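Local coordinates for GDSL-like protein (Roseburia intestinalis L1-82, PDB 6HFZ), which removes acetyl groups from acetylated mannans, as a two-domain carbohydrate esterase of the GDSL (SGNH hydrolase) family from a gut bacterium, at residues P100-I105 and K134-L139; K298-V303 and H354-V359. All blocks are in the same frame, centred on the assembly; numbering follows the deposited sequence.

Contact 1. Residues P100-I105 and K134-L139; sequences PDFVII and KPAVLL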
ATOM      1  N   PRO A 100     -15.252   1.198  -5.681  1.00 24.89           N
ATOM      2  CA  PRO A 100     -14.495   1.645  -6.844  1.00 22.76           C
ATOM      3  C   PRO A 100     -14.891   0.825  -8.079  1.00 23.98           C
ATOM      4  O   PRO A 100     -15.221  -0.381  -7.970  1.00 24.38           O
ATOM      5  CB  PRO A 100     -13.035   1.340  -6.421  1.00 24.42           C
ATOM      6  CG  PRO A 100     -13.186   0.115  -5.513  1.00 26.15           C
ATOM      7  CD  PRO A 100     -14.458   0.413  -4.735  1.00 25.40           C
ATOM      8  N   ASP A 101     -14.778   1.456  -9.250  1.00 25.09           N
ATOM      9  CA  ASP A 101     -15.034   0.834 -10.565  1.00 24.78           C
ATOM     10  C   ASP A 101     -13.729   0.510 -11.311  1.00 21.90           C
ATOM     11  O   ASP A 101     -13.645  -0.465 -12.085  1.00 22.21           O
ATOM     12  CB  ASP A 101     -15.946   1.743 -11.387  1.00 24.81           C
ATOM     13  CG  ASP A 101     -17.338   1.881 -10.759  1.00 27.44           C
ATOM     14  OD1 ASP A 101     -18.033   0.824 -10.625  1.00 27.84           O
ATOM     15  OD2 ASP A 101     -17.687   3.028 -10.308  1.00 27.15           O
ATOM     16  N   PHE A 102     -12.673   1.213 -10.937  1.00 22.69           N
ATOM     17  CA  PHE A 102     -11.348   1.100 -11.489  1.00 24.22           C
ATOM     18  C   PHE A 102     -10.368   1.321 -10.329  1.00 21.16           C
ATOM     19  O   PHE A 102     -10.571   2.249  -9.551  1.00 20.27           O
ATOM     20  CB  PHE A 102     -11.164   2.176 -12.567  1.00 23.45           C
ATOM     21  CG  PHE A 102      -9.752   2.344 -13.093  1.00 25.22           C
ATOM     22  CD1 PHE A 102      -9.311   1.606 -14.175  1.00 25.99           C
ATOM     23  CD2 PHE A 102      -8.910   3.310 -12.549  1.00 25.42           C
ATOM     24  CE1 PHE A 102      -8.014   1.767 -14.664  1.00 25.27           C
ATOM     25  CE2 PHE A 102      -7.629   3.495 -13.053  1.00 27.54           C
ATOM     26  CZ  PHE A 102      -7.192   2.722 -14.113  1.00 24.53           C
ATOM     27  N   VAL A 103      -9.390   0.421 -10.185  1.00 22.00           N
ATOM     28  CA  VAL A 103      -8.404   0.454  -9.117  1.00 22.10           C
ATOM     29  C   VAL A 103      -7.011   0.276  -9.740  1.00 20.22           C
ATOM     30  O   VAL A 103      -6.781  -0.740 -10.381  1.00 22.03           O
ATOM     31  CB  VAL A 103      -8.624  -0.688  -8.098  1.00 21.64           C
ATOM     32  CG1 VAL A 103      -7.529  -0.667  -7.026  1.00 24.35           C
ATOM     33  CG2 VAL A 103     -10.016  -0.610  -7.477  1.00 22.31           C
ATOM     34  N   ILE A 104      -6.145   1.260  -9.528  1.00 18.20           N
ATOM     35  CA  ILE A 104      -4.683   1.102  -9.718  1.00 19.02           C
ATOM     36  C   ILE A 104      -4.056   0.656  -8.402  1.00 20.01           C
ATOM     37  O   ILE A 104      -4.341   1.260  -7.315  1.00 18.65           O
ATOM     38  CB  ILE A 104      -4.044   2.398 -10.238  1.00 19.32           C
ATOM     39  CG1 ILE A 104      -4.221   2.455 -11.758  1.00 19.78           C
ATOM     40  CG2 ILE A 104      -2.550   2.493  -9.816  1.00 19.55           C
ATOM     41  CD1 ILE A 104      -3.864   3.771 -12.401  1.00 20.10           C
ATOM     42  N   ILE A 105      -3.230  -0.386  -8.498  1.00 19.05           N
ATOM     43  CA  ILE A 105      -2.489  -0.864  -7.383  1.00 19.63           C
ATOM     44  C   ILE A 105      -0.999  -0.576  -7.620  1.00 20.67           C
ATOM     45  O   ILE A 105      -0.446  -0.987  -8.618  1.00 20.57           O
ATOM     46  CB  ILE A 105      -2.747  -2.357  -7.144  1.00 21.75           C
ATOM     47  CG1 ILE A 105      -4.196  -2.651  -6.772  1.00 21.33           C
ATOM     48  CG2 ILE A 105      -1.791  -2.873  -6.087  1.00 20.28           C
ATOM     49  CD1 ILE A 105      -4.500  -4.092  -6.681  1.00 24.06           C
ATOM     50  N   LYS A 134     -16.504  -5.719  -8.284  1.00 28.06           N
ATOM     51  CA  LYS A 134     -15.762  -6.421  -9.366  1.00 27.51           C
ATOM     52  C   LYS A 134     -15.019  -5.390 -10.204  1.00 27.80           C
ATOM     53  O   LYS A 134     -15.166  -5.319 -11.436  1.00 26.87           O
ATOM     54  CB  LYS A 134     -16.704  -7.251 -10.247  1.00 31.47           C
ATOM     55  CG  LYS A 134     -17.476  -8.346  -9.505  1.00 33.74           C
ATOM     56  CD  LYS A 134     -16.578  -9.445  -9.030  1.00 39.52           C
ATOM     57  CE  LYS A 134     -17.297 -10.678  -8.527  1.00 43.92           C
ATOM     58  NZ  LYS A 134     -17.557 -10.546  -7.079  1.00 40.94           N
ATOM     59  N   PRO A 135     -14.184  -4.558  -9.564  1.00 25.41           N
ATOM     60  CA  PRO A 135     -13.495  -3.480 -10.270  1.00 24.34           C
ATOM     61  C   PRO A 135     -12.466  -3.961 -11.301  1.00 23.40           C
ATOM     62  O   PRO A 135     -11.874  -4.996 -11.145  1.00 24.43           O
ATOM     63  CB  PRO A 135     -12.769  -2.735  -9.148  1.00 24.98           C
ATOM     64  CG  PRO A 135     -12.519  -3.807  -8.134  1.00 24.56           C
ATOM     65  CD  PRO A 135     -13.790  -4.631  -8.146  1.00 24.09           C
ATOM     66  N   ALA A 136     -12.314  -3.181 -12.378  1.00 24.93           N
ATOM     67  CA  ALA A 136     -11.162  -3.284 -13.243  1.00 25.12           C
ATOM     68  C   ALA A 136      -9.929  -2.926 -12.411  1.00 22.93           C
ATOM     69  O   ALA A 136      -9.957  -1.952 -11.646  1.00 26.92           O
ATOM     70  CB  ALA A 136     -11.285  -2.359 -14.422  1.00 27.20           C
ATOM     71  N   VAL A 137      -8.898  -3.753 -12.538  1.00 23.84           N
ATOM     72  CA  VAL A 137      -7.653  -3.568 -11.788  1.00 22.60           C
ATOM     73  C   VAL A 137      -6.509  -3.423 -12.790  1.00 23.68           C
ATOM     74  O   VAL A 137      -6.415  -4.203 -13.740  1.00 24.59           O
ATOM     75  CB  VAL A 137      -7.404  -4.749 -10.845  1.00 23.33           C
ATOM     76  CG1 VAL A 137      -6.060  -4.644 -10.118  1.00 23.84           C
ATOM     77  CG2 VAL A 137      -8.527  -4.927  -9.835  1.00 24.66           C
ATOM     78  N   LEU A 138      -5.676  -2.392 -12.588  1.00 19.26           N
ATOM     79  CA  LEU A 138      -4.463  -2.165 -13.362  1.00 18.30           C
ATOM     80  C   LEU A 138      -3.286  -2.061 -12.381  1.00 18.83           C
ATOM     81  O   LEU A 138      -3.337  -1.227 -11.429  1.00 19.29           O
ATOM     82  CB  LEU A 138      -4.627  -0.874 -14.163  1.00 20.25           C
ATOM     83  CG  LEU A 138      -3.377  -0.336 -14.853  1.00 22.01           C
ATOM     84  CD1 LEU A 138      -2.965  -1.302 -15.936  1.00 25.55           C
ATOM     85  CD2 LEU A 138      -3.649   1.057 -15.407  1.00 25.48           C
ATOM     86  N   LEU A 139      -2.246  -2.861 -12.596  1.00 19.44           N
ATOM     87  CA  LEU A 139      -1.073  -2.798 -11.729  1.00 20.93           C
ATOM     88  C   LEU A 139      -0.113  -1.757 -12.307  1.00 19.19           C
ATOM     89  O   LEU A 139       0.081  -1.668 -13.548  1.00 19.71           O
ATOM     90  CB  LEU A 139      -0.413  -4.174 -11.611  1.00 19.09           C
ATOM     91  CG  LEU A 139      -1.312  -5.330 -11.188  1.00 23.36           C
ATOM     92  CD1 LEU A 139      -0.498  -6.559 -10.918  1.00 25.24           C
ATOM     93  CD2 LEU A 139      -2.133  -5.020  -9.950  1.00 22.50           C
TER
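Val103 is bonded to the neighbouring strand through both its backbone N and its O: the N donates to Ala136 O at 2.8 Å, and the O accepts Leu138 N (3.0 Å). Ile105 N then returns to Leu138 O (3.1 Å), giving the alternation of a parallel pair, with the axes of strands 102-105 and 136-139 4.8 Å apart. Packing is tight along this stretch. On one face Leu138, with CG anti to the backbone N (chi1 170°), lies alongside Ile104 and sets CD2 3.9 Å from Ile104 CG1; the same methyl reaches Phe102 CZ at 4.1 Å. On the other face Ile105 CD1 slants across to Val137 CG1 (3.8 Å), Leu139 lies alongside Ile105 with its CD2 against Ile105 CB, and Pro135 CB packs on Val103 CG2 at 3.9 Å. Helix 115-129 covers this second face through Tyr121 and Leu124.

By contrast, the Ala136 N to Asp101 O bond is less straight (141° at the hydrogen), and Lys134 is exposed and takes no part in the packing. Asp101 is buried, its carboxylate held by Asn34 N and a salt bridge to Arg26. Strand 102-106, helix 115-129 and strand 136-141 form a beta-alpha-beta crossover in the central sheet of the SGNH hydrolase fold.

Contact 2. Residues K298-V303 and H354-V359; sequences KLPAPV and HENDAV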
ATOM      1  N   LYS A 298      11.491  12.802  15.535  1.00 29.85           N
ATOM      2  CA  LYS A 298      11.613  13.638  16.739  1.00 33.17           C
ATOM      3  C   LYS A 298      12.163  12.759  17.857  1.00 35.25           C
ATOM      4  O   LYS A 298      11.465  11.851  18.292  1.00 33.12           O
ATOM      5  CB  LYS A 298      10.252  14.223  17.117  1.00 38.70           C
ATOM      6  CG  LYS A 298       9.737  15.290  16.165  1.00 41.50           C
ATOM      7  CD  LYS A 298       8.449  15.926  16.627  1.00 48.84           C
ATOM      8  CE  LYS A 298       7.579  16.387  15.473  1.00 54.87           C
ATOM      9  NZ  LYS A 298       6.571  17.379  15.920  1.00 57.19           N
ATOM     10  N   LEU A 299      13.421  13.013  18.257  1.00 33.64           N
ATOM     11  CA  LEU A 299      14.213  12.137  19.085  1.00 33.17           C
ATOM     12  C   LEU A 299      14.499  12.810  20.432  1.00 36.38           C
ATOM     13  O   LEU A 299      14.524  14.045  20.513  1.00 36.70           O
ATOM     14  CB  LEU A 299      15.552  11.887  18.383  1.00 37.51           C
ATOM     15  CG  LEU A 299      15.562  11.074  17.084  1.00 35.56           C
ATOM     16  CD1 LEU A 299      17.002  10.751  16.701  1.00 39.84           C
ATOM     17  CD2 LEU A 299      14.744   9.792  17.218  1.00 37.37           C
ATOM     18  N   PRO A 300      14.766  12.022  21.478  1.00 33.91           N
ATOM     19  CA  PRO A 300      14.644  10.578  21.500  1.00 31.64           C
ATOM     20  C   PRO A 300      13.185  10.145  21.708  1.00 30.99           C
ATOM     21  O   PRO A 300      12.312  10.961  21.969  1.00 27.36           O
ATOM     22  CB  PRO A 300      15.534  10.124  22.665  1.00 35.94           C
ATOM     23  CG  PRO A 300      15.497  11.270  23.643  1.00 35.60           C
ATOM     24  CD  PRO A 300      15.004  12.479  22.866  1.00 37.16           C
ATOM     25  N   ALA A 301      12.952   8.832  21.581  1.00 30.24           N
ATOM     26  CA  ALA A 301      11.649   8.212  21.744  1.00 28.86           C
ATOM     27  C   ALA A 301      11.806   6.862  22.454  1.00 25.96           C
ATOM     28  O   ALA A 301      12.918   6.336  22.593  1.00 27.03           O
ATOM     29  CB  ALA A 301      11.008   8.046  20.390  1.00 32.92           C
ATOM     30  N   PRO A 302      10.706   6.292  22.971  1.00 26.12           N
ATOM     31  CA  PRO A 302      10.752   5.043  23.713  1.00 24.99           C
ATOM     32  C   PRO A 302      11.017   3.827  22.830  1.00 27.63           C
ATOM     33  O   PRO A 302      10.950   3.918  21.585  1.00 26.24           O
ATOM     34  CB  PRO A 302       9.346   4.892  24.290  1.00 25.07           C
ATOM     35  CG  PRO A 302       8.814   6.279  24.309  1.00 25.52           C
ATOM     36  CD  PRO A 302       9.361   6.876  23.032  1.00 25.78           C
ATOM     37  N   VAL A 303      11.356   2.738  23.504  1.00 26.71           N
ATOM     38  CA  VAL A 303      11.524   1.423  22.916  1.00 26.36           C
ATOM     39  C   VAL A 303      10.539   0.498  23.605  1.00 24.93           C
ATOM     40  O   VAL A 303      10.352   0.607  24.822  1.00 26.90           O
ATOM     41  CB  VAL A 303      12.968   0.914  23.071  1.00 29.47           C
ATOM     42  CG1 VAL A 303      13.121  -0.471  22.467  1.00 26.92           C
ATOM     43  CG2 VAL A 303      13.981   1.902  22.470  1.00 29.18           C
ATOM     44  N   HIS A 354      13.228   7.823  28.113  1.00 32.66           N
ATOM     45  CA  HIS A 354      14.201   8.840  28.324  1.00 35.76           C
ATOM     46  C   HIS A 354      13.508  10.059  28.917  1.00 39.37           C
ATOM     47  O   HIS A 354      12.384  10.382  28.533  1.00 33.03           O
ATOM     48  CB  HIS A 354      14.954   9.199  27.030  1.00 34.61           C
ATOM     49  CG  HIS A 354      15.402   8.013  26.248  1.00 39.79           C
ATOM     50  ND1 HIS A 354      14.566   7.367  25.359  1.00 39.44           N
ATOM     51  CD2 HIS A 354      16.579   7.353  26.222  1.00 40.44           C
ATOM     52  CE1 HIS A 354      15.226   6.375  24.791  1.00 44.23           C
ATOM     53  NE2 HIS A 354      16.459   6.344  25.303  1.00 45.34           N
ATOM     54  N   GLU A 355      14.202  10.729  29.853  1.00 42.42           N
ATOM     55  CA  GLU A 355      13.623  11.870  30.553  1.00 45.04           C
ATOM     56  C   GLU A 355      13.143  12.903  29.524  1.00 39.43           C
ATOM     57  O   GLU A 355      12.074  13.511  29.673  1.00 42.78           O
ATOM     58  CB  GLU A 355      14.658  12.451  31.524  1.00 53.50           C
ATOM     59  CG  GLU A 355      14.096  12.722  32.908  1.00 66.28           C
ATOM     60  CD  GLU A 355      12.918  13.682  32.948  1.00 71.71           C
ATOM     61  OE1 GLU A 355      11.990  13.428  33.745  1.00 72.58           O
ATOM     62  OE2 GLU A 355      12.932  14.680  32.188  1.00 79.12           O
ATOM     63  N   ASN A 356      13.927  13.050  28.454  1.00 39.48           N
ATOM     64  CA  ASN A 356      13.713  14.056  27.418  1.00 37.96           C
ATOM     65  C   ASN A 356      12.990  13.473  26.181  1.00 38.16           C
ATOM     66  O   ASN A 356      13.192  13.966  25.082  1.00 35.33           O
ATOM     67  CB  ASN A 356      15.053  14.683  27.012  1.00 40.81           C
ATOM     68  CG  ASN A 356      16.083  13.695  26.494  1.00 45.70           C
ATOM     69  OD1 ASN A 356      16.135  12.540  26.926  1.00 43.26           O
ATOM     70  ND2 ASN A 356      16.929  14.151  25.581  1.00 45.32           N
ATOM     71  N   ASP A 357      12.169  12.427  26.324  1.00 32.57           N
ATOM     72  CA  ASP A 357      11.503  11.829  25.137  1.00 34.20           C
ATOM     73  C   ASP A 357      10.638  12.902  24.462  1.00 36.88           C
ATOM     74  O   ASP A 357       9.871  13.578  25.132  1.00 32.76           O
ATOM     75  CB  ASP A 357      10.663  10.600  25.513  1.00 34.34           C
ATOM     76  CG  ASP A 357      11.459   9.301  25.523  1.00 32.09           C
ATOM     77  OD1 ASP A 357      12.512   9.233  24.843  1.00 32.09           O
ATOM     78  OD2 ASP A 357      11.050   8.372  26.221  1.00 35.35           O
ATOM     79  N   ALA A 358      10.788  13.051  23.138  1.00 33.67           N
ATOM     80  CA  ALA A 358      10.082  14.113  22.341  1.00 36.67           C
ATOM     81  C   ALA A 358       8.613  13.739  22.122  1.00 34.70           C
ATOM     82  O   ALA A 358       7.720  14.589  21.951  1.00 34.08           O
ATOM     83  CB  ALA A 358      10.801  14.295  21.022  1.00 35.77           C
ATOM     84  N   VAL A 359       8.370  12.428  22.063  1.00 33.67           N
ATOM     85  CA  VAL A 359       7.067  11.879  21.764  1.00 29.44           C
ATOM     86  C   VAL A 359       6.890  10.598  22.575  1.00 28.52           C
ATOM     87  O   VAL A 359       7.849   9.909  22.927  1.00 28.07           O
ATOM     88  CB  VAL A 359       6.909  11.538  20.262  1.00 32.17           C
ATOM     89  CG1 VAL A 359       6.981  12.760  19.359  1.00 35.85           C
ATOM     90  CG2 VAL A 359       7.897  10.474  19.809  1.00 33.35           C
TER
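Pro300 and Ala358 make the one backbone hydrogen bond across this contact: Ala358 N donates to Pro300 O at 2.8 Å. The same oxygen also receives a longer CA-H...O contact from Asp357.

Two side-chain hydrogen bonds and a turn bond organise 354-359. Asp357 closes a type I turn on His354, its N bonded to His354 O, and its carboxylate grips the histidine twice. OD1 takes His354 ND1 on its syn side at 2.8 Å, and OD2 is met by His354 N from above the carboxylate plane. With CG anti to its carbonyl carbon (chi1 -46°), His354 sets its ring beside Pro300 and brings CE1 edge-on to Ala301 O (3.2 Å). Were Asp357 cut back to an alanine, His354 N and ND1 would probably lose these acceptors and the ring would be freer to turn off Pro300.

Apolar and CH contacts complete the fit. Pro300, which follows a cis peptide bond, lays CB over one face of the imidazole in a CH-pi contact, 4.2 Å from the centroid. Its CG meets Asn356 OD1 at 3.6 Å, the two side chains crossing at about a right angle. Farther along, Ala301 CB touches Val359 CG2 at 4.0 Å, and Ala358 CB packs against Lys298 CB (3.9 Å). Pro302 CD covers Val359 O (3.4 Å), a buried oxygen with no polar partner in the model. Two surface connections, one opening with a type I beta turn, thus pack together at the rim of an all-beta domain.

Overall arrangement
Contact 1 closes before contact 2 opens along the chain, and the two lie on opposite sides of its centre, about 42 Å between centres and about 30 Å between nearest atoms. They share no sheet. Residues 100-105 and 134-139 belong to the buried, mostly parallel sheet of the esterase domain, whose fold probably carries a Ser41-His193-Asp190 triad. Residues 298-303 and 354-359 belong to the second, all-beta domain, in surface loops: the first leads from strand 288-295 into 303-308, the second from 342-352 into 361-370. Contact 1 is thus part of the esterase domain's core sheet, whereas contact 2 joins two loops that each carry the chain from one antiparallel sheet to the other, with no direct touch between the sites.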